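Local coordinates for choline binding protein A (Lactobacillus salivarius str. Ren, PDB 5GT1), which probably binds choline-bearing cell-surface polymers and carries, in the part given here, a zinc-binding peptidase family M23 domain, at residues V75-V80 with Q121-D126; D98-V103 with L138-E143. All coordinates share one frame; numbering follows the deposited sequence.

Contact 1 (V75-V80 with Q121-D126); sequences VHSGVV and QINTGD
Ile122 faces Gly78 across a short antiparallel pairing, with both backbone bonds of this hydrogen-bonded pair made: Ile122 N to Gly78 O is 2.8 Å and Gly78 N to Ile122 O is 2.9 Å. The side chain of Ile122 then climbs beside the glycine backbone. CB and CG1 both lie near Gly78 O; CG1, set between the backbone N and the carbonyl carbon (chi1 67°), is the closer at 3.5 Å from Gly78 O. The other branch, CG2, meets Val80 CG2 at 4.1 Å, the two side chains crossing at about a right angle, while CD1 at the tip ends 4.1 Å from His76 O. Val95 and Ala74 also touch this isoleucine. The pairing sets strand 121-122 along the start of strand 78-86, in the large antiparallel sheet of the M23 peptidase domain, and a type II beta turn from Asn123 to Asp126 follows it. Within that turn Thr124 N donates to Ser77 OG at 3.2 Å. On the sheet face bearing Val79, Gln121 bends at chi2 (-72°), curling its amide back until OE1 lies 4.0 Å from Val79 CB. Thr124 lays CG2 3.8 Å from Val75 O, while its OG1 is hydrogen-bonded to Thr24.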
loop_
_atom_site.group_PDB
_atom_site.type_symbol
_atom_site.label_atom_id
_atom_site.label_comp_id
_atom_site.label_asym_id
_atom_site.label_seq_id
_atom_site.Cartn_x
_atom_site.Cartn_y
_atom_site.Cartn_z
ATOM N N VAL A 75 -7.722 1.515 1.607
ATOM C CA VAL A 75 -7.687 2.895 1.097
ATOM C C VAL A 75 -8.736 3.109 -0.001
ATOM O O VAL A 75 -8.998 4.250 -0.398
ATOM C CB VAL A 75 -6.281 3.317 0.591
ATOM C CG1 VAL A 75 -5.241 3.155 1.700
ATOM C CG2 VAL A 75 -5.863 2.546 -0.664
ATOM N N HIS A 76 -9.326 2.007 -0.466
ATOM C CA HIS A 76 -10.245 2.015 -1.600
ATOM C C HIS A 76 -10.930 0.681 -1.673
ATOM O O HIS A 76 -10.371 -0.328 -1.240
ATOM C CB HIS A 76 -9.457 2.259 -2.894
ATOM C CG HIS A 76 -10.326 2.559 -4.100
ATOM N ND1 HIS A 76 -10.822 1.588 -4.892
ATOM C CD2 HIS A 76 -10.768 3.770 -4.632
ATOM C CE1 HIS A 76 -11.564 2.148 -5.888
ATOM N NE2 HIS A 76 -11.527 3.486 -5.732
ATOM N N SER A 77 -12.136 0.653 -2.237
ATOM C CA SER A 77 -12.892 -0.600 -2.406
ATOM C C SER A 77 -12.272 -1.544 -3.426
ATOM O O SER A 77 -11.483 -1.142 -4.272
ATOM C CB SER A 77 -14.343 -0.292 -2.787
ATOM O OG SER A 77 -14.930 0.551 -1.790
ATOM N N GLY A 78 -12.624 -2.820 -3.356
ATOM C CA GLY A 78 -12.100 -3.765 -4.332
ATOM C C GLY A 78 -12.377 -5.178 -3.889
ATOM O O GLY A 78 -13.120 -5.399 -2.933
ATOM N N VAL A 79 -11.767 -6.131 -4.580
ATOM C CA VAL A 79 -11.852 -7.530 -4.186
ATOM C C VAL A 79 -10.441 -8.059 -3.897
ATOM O O VAL A 79 -9.493 -7.781 -4.640
ATOM C CB VAL A 79 -12.575 -8.381 -5.267
ATOM C CG1 VAL A 79 -11.801 -8.362 -6.575
ATOM C CG2 VAL A 79 -12.753 -9.814 -4.787
ATOM N N VAL A 80 -10.305 -8.824 -2.819
ATOM C CA VAL A 80 -9.025 -9.421 -2.480
ATOM C C VAL A 80 -8.728 -10.528 -3.506
ATOM O O VAL A 80 -9.504 -11.479 -3.641
ATOM C CB VAL A 80 -9.022 -9.966 -1.037
ATOM C CG1 VAL A 80 -7.687 -10.623 -0.697
ATOM C CG2 VAL A 80 -9.363 -8.857 -0.039
ATOM N N GLN A 121 -15.050 -9.227 -0.939
ATOM C CA GLN A 121 -15.381 -7.870 -1.372
ATOM C C GLN A 121 -15.103 -6.924 -0.218
ATOM O O GLN A 121 -15.612 -7.123 0.885
ATOM C CB GLN A 121 -16.857 -7.762 -1.744
ATOM C CG GLN A 121 -17.317 -8.735 -2.820
ATOM C CD GLN A 121 -16.800 -8.384 -4.206
ATOM O OE1 GLN A 121 -16.356 -7.253 -4.461
ATOM N NE2 GLN A 121 -16.857 -9.356 -5.118
ATOM N N ILE A 122 -14.293 -5.900 -0.456
ATOM C CA ILE A 122 -14.007 -4.941 0.606
ATOM C C ILE A 122 -14.357 -3.506 0.213
ATOM O O ILE A 122 -14.300 -3.135 -0.961
ATOM C CB ILE A 122 -12.558 -5.035 1.129
ATOM C CG1 ILE A 122 -11.559 -4.598 0.066
ATOM C CG2 ILE A 122 -12.220 -6.442 1.640
ATOM C CD1 ILE A 122 -10.320 -3.987 0.667
ATOM N N ASN A 123 -14.755 -2.731 1.214
ATOM C CA ASN A 123 -15.091 -1.326 1.047
ATOM C C ASN A 123 -14.021 -0.473 1.681
ATOM O O ASN A 123 -13.358 -0.912 2.614
ATOM C CB ASN A 123 -16.433 -1.026 1.715
ATOM C CG ASN A 123 -17.607 -1.624 0.953
ATOM O OD1 ASN A 123 -17.628 -1.629 -0.282
ATOM N ND2 ASN A 123 -18.587 -2.129 1.685
ATOM N N THR A 124 -13.843 0.737 1.166
ATOM C CA THR A 124 -12.931 1.701 1.769
ATOM C C THR A 124 -13.123 1.696 3.284
ATOM O O THR A 124 -14.268 1.725 3.778
ATOM C CB THR A 124 -13.196 3.112 1.219
ATOM O OG1 THR A 124 -13.142 3.067 -0.209
ATOM C CG2 THR A 124 -12.166 4.114 1.726
ATOM N N GLY A 125 -12.024 1.623 4.032
ATOM C CA GLY A 125 -12.134 1.626 5.499
ATOM C C GLY A 125 -12.180 0.253 6.155
ATOM O O GLY A 125 -11.861 0.143 7.345
ATOM N N ASP A 126 -12.568 -0.789 5.412
ATOM C CA ASP A 126 -12.545 -2.176 5.933
ATOM C C ASP A 126 -11.126 -2.569 6.396
ATOM O O ASP A 126 -10.130 -2.209 5.762
ATOM C CB ASP A 126 -13.026 -3.201 4.892
ATOM C CG ASP A 126 -14.534 -3.154 4.645
ATOM O OD1 ASP A 126 -15.265 -2.404 5.331
ATOM O OD2 ASP A 126 -14.998 -3.887 3.742
#

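Contact 2 (D98-V103 with L138-E143); sequences DEYTFV and LGITRE
Phe102 and Ile140 form a non-hydrogen-bonded pair between two antiparallel strands, 101-108 and 135-141, in the main sheet of the M23 peptidase domain; the short segments run at 163° to each other. The two side chains lie side by side, Phe102 CD1 3.7 Å from Ile140 CG1, while the CG2 branch of Ile140 turns to Tyr100 CD1 at 3.8 Å. Backbone bonds flank this pair: Thr101 N reaches Thr141 O at 2.7 Å, nearly straight, and Val103 N reaches Gly139 O at 2.8 Å. Leu166, from helix 163-173, packs on both Tyr100 and Ile140. Just past the end of strand 135-141, and before strand 101-108 begins, the extended Arg142 chain runs alongside Tyr100, with CE1 of the ring 3.8 Å above the centre of the guanidinium and the two planes 43° apart. Glu99 OE1 comes to the guanidinium edge and forms a salt bridge with Arg142 NH1, modelled so short that its exact geometry is doubtful. Farther out, Thr141 OG1 accepts from Glu143 N in an ST turn and also bonds Thr159 O. Arg96 NH1 bonds both Arg142 O and Thr101 OG1; that hydroxyl, held beside its own backbone N (chi1 -56°), donates to Glu143 O at 2.7 Å.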
loop_
_atom_site.group_PDB
_atom_site.type_symbol
_atom_site.label_atom_id
_atom_site.label_comp_id
_atom_site.label_asym_id
_atom_site.label_seq_id
_atom_site.Cartn_x
_atom_site.Cartn_y
_atom_site.Cartn_z
ATOM N N ASP A 98 -11.792 -1.606 -10.113
ATOM C CA ASP A 98 -11.995 -1.543 -11.567
ATOM C C ASP A 98 -10.743 -1.077 -12.303
ATOM O O ASP A 98 -10.397 -1.602 -13.363
ATOM C CB ASP A 98 -13.180 -0.642 -11.905
ATOM C CG ASP A 98 -14.503 -1.394 -11.878
ATOM O OD1 ASP A 98 -15.509 -0.822 -11.386
ATOM O OD2 ASP A 98 -14.529 -2.562 -12.345
ATOM N N GLU A 99 -10.051 -0.115 -11.703
ATOM C CA GLU A 99 -8.947 0.587 -12.331
ATOM C C GLU A 99 -7.579 0.222 -11.729
ATOM O O GLU A 99 -6.553 0.283 -12.413
ATOM C CB GLU A 99 -9.207 2.087 -12.164
ATOM C CG GLU A 99 -8.592 2.997 -13.210
ATOM C CD GLU A 99 -9.054 4.454 -13.091
ATOM O OE1 GLU A 99 -8.498 5.310 -13.813
ATOM O OE2 GLU A 99 -9.966 4.761 -12.289
ATOM N N TYR A 100 -7.562 -0.169 -10.457
ATOM C CA TYR A 100 -6.284 -0.247 -9.727
ATOM C C TYR A 100 -6.025 -1.554 -9.009
ATOM O O TYR A 100 -6.952 -2.220 -8.540
ATOM C CB TYR A 100 -6.187 0.890 -8.703
ATOM C CG TYR A 100 -6.221 2.291 -9.277
ATOM C CD1 TYR A 100 -5.126 2.811 -9.977
ATOM C CD2 TYR A 100 -7.340 3.114 -9.084
ATOM C CE1 TYR A 100 -5.158 4.109 -10.486
ATOM C CE2 TYR A 100 -7.377 4.411 -9.583
ATOM C CZ TYR A 100 -6.288 4.900 -10.281
ATOM O OH TYR A 100 -6.325 6.183 -10.774
ATOM N N THR A 101 -4.743 -1.897 -8.908
ATOM C CA THR A 101 -4.285 -2.946 -8.014
ATOM C C THR A 101 -3.583 -2.290 -6.825
ATOM O O THR A 101 -2.641 -1.499 -7.006
ATOM C CB THR A 101 -3.300 -3.879 -8.735
ATOM O OG1 THR A 101 -3.923 -4.419 -9.915
ATOM C CG2 THR A 101 -2.859 -5.012 -7.811
ATOM N N PHE A 102 -4.057 -2.609 -5.621
ATOM C CA PHE A 102 -3.483 -2.115 -4.369
ATOM C C PHE A 102 -2.710 -3.245 -3.704
ATOM O O PHE A 102 -3.233 -4.351 -3.561
ATOM C CB PHE A 102 -4.613 -1.646 -3.437
ATOM C CG PHE A 102 -5.503 -0.581 -4.039
ATOM C CD1 PHE A 102 -5.259 0.768 -3.794
ATOM C CD2 PHE A 102 -6.614 -0.933 -4.829
ATOM C CE1 PHE A 102 -6.083 1.748 -4.350
ATOM C CE2 PHE A 102 -7.431 0.031 -5.384
ATOM C CZ PHE A 102 -7.172 1.372 -5.146
ATOM N N VAL A 103 -1.474 -2.977 -3.304
ATOM C CA VAL A 103 -0.677 -3.968 -2.570
ATOM C C VAL A 103 -0.409 -3.462 -1.149
ATOM O O VAL A 103 0.178 -2.394 -0.969
ATOM C CB VAL A 103 0.649 -4.276 -3.301
ATOM C CG1 VAL A 103 1.415 -5.394 -2.588
ATOM C CG2 VAL A 103 0.361 -4.646 -4.754
ATOM N N LEU A 138 2.424 0.615 1.105
ATOM C CA LEU A 138 1.283 0.575 0.193
ATOM C C LEU A 138 1.762 0.856 -1.229
ATOM O O LEU A 138 2.453 1.839 -1.458
ATOM C CB LEU A 138 0.231 1.611 0.601
ATOM C CG LEU A 138 -0.979 1.775 -0.332
ATOM C CD1 LEU A 138 -1.863 0.523 -0.389
ATOM C CD2 LEU A 138 -1.798 2.988 0.108
ATOM N N GLY A 139 1.420 -0.030 -2.157
ATOM C CA GLY A 139 1.750 0.168 -3.572
ATOM C C GLY A 139 0.472 0.198 -4.385
ATOM O O GLY A 139 -0.483 -0.531 -4.089
ATOM N N ILE A 140 0.449 1.049 -5.407
ATOM C CA ILE A 140 -0.699 1.147 -6.299
ATOM C C ILE A 140 -0.227 1.115 -7.755
ATOM O O ILE A 140 0.706 1.838 -8.117
ATOM C CB ILE A 140 -1.544 2.424 -6.034
ATOM C CG1 ILE A 140 -2.013 2.463 -4.565
ATOM C CG2 ILE A 140 -2.764 2.441 -6.964
ATOM C CD1 ILE A 140 -2.773 3.728 -4.189
ATOM N N THR A 141 -0.883 0.289 -8.577
ATOM C CA THR A 141 -0.530 0.163 -9.996
ATOM C C THR A 141 -1.788 -0.062 -10.805
ATOM O O THR A 141 -2.750 -0.658 -10.310
ATOM C CB THR A 141 0.502 -0.985 -10.239
ATOM O OG1 THR A 141 0.823 -1.079 -11.641
ATOM C CG2 THR A 141 -0.037 -2.346 -9.774
ATOM N N ARG A 142 -1.815 0.404 -12.056
ATOM C CA ARG A 142 -2.928 -0.009 -12.935
ATOM C C ARG A 142 -2.731 -1.426 -13.472
ATOM O O ARG A 142 -3.703 -2.074 -13.901
ATOM C CB ARG A 142 -3.148 0.969 -14.088
ATOM C CG ARG A 142 -3.738 2.289 -13.641
ATOM C CD ARG A 142 -4.006 3.182 -14.835
ATOM N NE ARG A 142 -3.955 4.576 -14.417
ATOM C CZ ARG A 142 -5.025 5.309 -14.144
ATOM N NH1 ARG A 142 -6.235 4.778 -14.264
ATOM N NH2 ARG A 142 -4.885 6.574 -13.768
ATOM N N GLU A 143 -1.484 -1.904 -13.440
ATOM C CA GLU A 143 -1.140 -3.248 -13.930
ATOM C C GLU A 143 -1.981 -4.308 -13.227
ATOM O O GLU A 143 -2.189 -4.269 -12.007
ATOM C CB GLU A 143 0.361 -3.534 -13.774
ATOM C CG GLU A 143 0.821 -4.937 -14.185
ATOM C CD GLU A 143 0.554 -5.255 -15.653
ATOM O OE1 GLU A 143 1.128 -4.552 -16.519
ATOM O OE2 GLU A 143 -0.243 -6.196 -15.934
HETATM O O HOH W 1 -6.506 -0.667 -15.072
#

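Contact 2 is the more buried of the two, lying in the middle of the sheet and close to the zinc site: its strand 135-141 carries the zinc ligand His137. Contact 1 is partly buried and farther from the metal, with strand 121-122 pairing there with strand 78-86 of the same sheet. Both rest on antiparallel backbone bonds, but in contact 1 a serine hydroxyl accepts from a backbone N-H and the apolar packing is purely aliphatic, whereas in contact 2 a threonine hydroxyl donates to a carbonyl, aromatic rings join the packing, and the exposed Glu99 and Arg142 form a salt bridge of doubtful geometry. They touch directly: Phe102 CZ lies 3.3 Å from His76 CB, and Val75 packs against Phe102 and Leu138.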